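PDB 4PE6: putative ABC transporter from Thermobispora bispora, which probably binds a sugar or sugar-derived acid as the solute-binding component of an ABC transporter. Local coordinates for residues L86-S91 with V111-I116. Numbering follows the deposited sequence.
Sequences LINPAS and VFDSAI. With LTH ((2R,3S)-2,3,4-trihydroxybutanoic acid), chain C.
Asn-88 and Asp-113 meet beside the bound trihydroxybutanoic acid, at the carboxyl ends of two neighbouring parallel strands of a periplasmic binding protein fold. Strands 84-88 and 108-112 belong to one beta-alpha-beta unit, with helix 96-104 as the crossover. Ile-87 pairs with Val-111, and Phe-112 N gives Ile-87 O a nearly straight hydrogen bond (2.8 Å, 167°). Past this bond both chains turn into loops, and the one after strand 108-112 brings Asp-113 into the ligand pocket.

The side chain of Asn-88 reaches across to the neighbouring strand's end. Its CB lies over one face of the Phe-112 ring, offset toward the rim and 4.0 Å from CZ. CG, anti to the backbone N (chi1 -169°), carries the amide past the ring toward Asp-113. OD1 accepts a hydrogen bond from a water that also reaches Asp-113 O, while ND2 donates to Asp-113 OD2 over 2.9 Å. Amide and carboxylate planes stand 73° apart; the bond is bent, with OD2 somewhat out of the amide plane and using its anti lone pair. The carboxylate thus gains a second-shell partner while both its oxygens accept ligand hydroxyls, O4 on OD1 (2.5 Å) and O2 on OD2 (2.6 Å); Gln-263 also bonds OD1. Were Asn-88 replaced by an alanine, OD2 would probably lose this amide donor and the water its OD1 acceptor.

On the sheet face carrying Ile-87 and Val-111, Pro-89 rests CG and CD against Ser-114 CB, each at 3.6 Å, and its CG also meets Val-111 CG1. Ile-116 CD1 meets the same proline ring, and the Ile-116 side chain also touches Ile-99 of the crossover helix. A second water ties Pro-89 O to Ser-114 OG, whose own proton goes back to Asp-113 O at 2.6 Å.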
# COMPACT_ATOMS: atom_id res chain seq x y z
N LEU A 86 -7.05 14.12 -4.72
CA LEU A 86 -6.13 13.15 -4.13
C LEU A 86 -5.83 12.07 -5.14
O LEU A 86 -6.76 11.50 -5.76
CB LEU A 86 -6.74 12.51 -2.88
CG LEU A 86 -7.46 13.45 -1.91
CD1 LEU A 86 -7.96 12.71 -0.68
CD2 LEU A 86 -6.58 14.61 -1.50
N ILE A 87 -4.55 11.78 -5.34
CA ILE A 87 -4.19 10.88 -6.45
C ILE A 87 -3.29 9.74 -6.00
O ILE A 87 -2.21 9.97 -5.43
CB ILE A 87 -3.46 11.60 -7.60
CG1 ILE A 87 -4.29 12.76 -8.11
CG2 ILE A 87 -3.12 10.60 -8.71
CD1 ILE A 87 -3.54 13.62 -9.11
N ASN A 88 -3.74 8.51 -6.25
CA ASN A 88 -2.85 7.35 -6.19
C ASN A 88 -2.47 7.01 -7.63
O ASN A 88 -3.27 6.43 -8.41
CB ASN A 88 -3.48 6.18 -5.46
CG ASN A 88 -2.48 5.07 -5.14
OD1 ASN A 88 -1.59 4.80 -5.94
ND2 ASN A 88 -2.63 4.42 -3.99
N PRO A 89 -1.26 7.40 -8.01
CA PRO A 89 -0.92 7.38 -9.43
C PRO A 89 -0.57 6.02 -9.98
O PRO A 89 0.16 5.25 -9.35
CB PRO A 89 0.28 8.35 -9.52
CG PRO A 89 0.90 8.28 -8.20
CD PRO A 89 -0.19 7.99 -7.19
N ALA A 90 -1.10 5.73 -11.16
CA ALA A 90 -0.82 4.48 -11.84
C ALA A 90 0.64 4.43 -12.34
O ALA A 90 1.24 3.34 -12.37
CB ALA A 90 -1.77 4.28 -13.02
N SER A 91 1.20 5.59 -12.67
CA SER A 91 2.54 5.72 -13.31
C SER A 91 3.40 6.74 -12.61
O SER A 91 2.89 7.72 -12.08
CB SER A 91 2.39 6.12 -14.79
OG SER A 91 3.58 6.75 -15.31
N VAL A 111 -0.70 13.93 -3.98
CA VAL A 111 -0.34 12.61 -4.45
C VAL A 111 -0.06 11.77 -3.22
O VAL A 111 0.72 12.17 -2.35
CB VAL A 111 0.91 12.69 -5.33
CG1 VAL A 111 1.48 11.29 -5.60
CG2 VAL A 111 0.59 13.43 -6.63
N PHE A 112 -0.69 10.61 -3.11
CA PHE A 112 -0.47 9.76 -1.96
C PHE A 112 -0.14 8.33 -2.34
O PHE A 112 -0.38 7.91 -3.47
CB PHE A 112 -1.63 9.82 -0.94
CG PHE A 112 -2.87 9.13 -1.40
CD1 PHE A 112 -3.74 9.78 -2.25
CD2 PHE A 112 -3.15 7.83 -1.03
CE1 PHE A 112 -4.92 9.16 -2.68
CE2 PHE A 112 -4.29 7.20 -1.46
CZ PHE A 112 -5.17 7.86 -2.29
N ASP A 113 0.45 7.61 -1.39
CA ASP A 113 0.91 6.25 -1.58
C ASP A 113 1.82 6.14 -2.80
O ASP A 113 1.77 5.14 -3.54
CB ASP A 113 -0.29 5.29 -1.71
CG ASP A 113 0.12 3.83 -1.76
OD1 ASP A 113 0.97 3.44 -0.94
OD2 ASP A 113 -0.41 3.08 -2.62
N SER A 114 2.63 7.17 -2.99
CA SER A 114 3.59 7.26 -4.08
C SER A 114 4.40 8.54 -3.90
O SER A 114 3.95 9.48 -3.24
CB SER A 114 2.92 7.31 -5.44
OG SER A 114 2.60 6.00 -5.90
N ALA A 115 5.57 8.55 -4.52
CA ALA A 115 6.42 9.74 -4.62
C ALA A 115 6.72 9.95 -6.09
O ALA A 115 7.33 9.09 -6.72
CB ALA A 115 7.70 9.51 -3.87
N ILE A 116 6.32 11.07 -6.65
CA ILE A 116 6.62 11.36 -8.04
C ILE A 116 7.07 12.80 -8.16
O ILE A 116 6.84 13.61 -7.27
CB ILE A 116 5.41 11.13 -8.98
CG1 ILE A 116 4.25 12.09 -8.66
CG2 ILE A 116 4.93 9.70 -8.88
CD1 ILE A 116 2.98 11.78 -9.43
O1 LTH C . -0.63 -2.81 -2.11
C1 LTH C . -0.88 -1.77 -2.82
O LTH C . -1.73 -1.69 -3.73
C2 LTH C . -0.12 -0.46 -2.49
O2 LTH C . -0.48 0.59 -3.42
C3 LTH C . 1.38 -0.64 -2.55
O3 LTH C . 1.76 -1.08 -3.86
C4 LTH C . 2.05 0.71 -2.27
O4 LTH C . 1.72 1.05 -0.90
O HOH W 1 0.86 3.55 -5.58
O HOH W 2 2.77 5.16 -8.68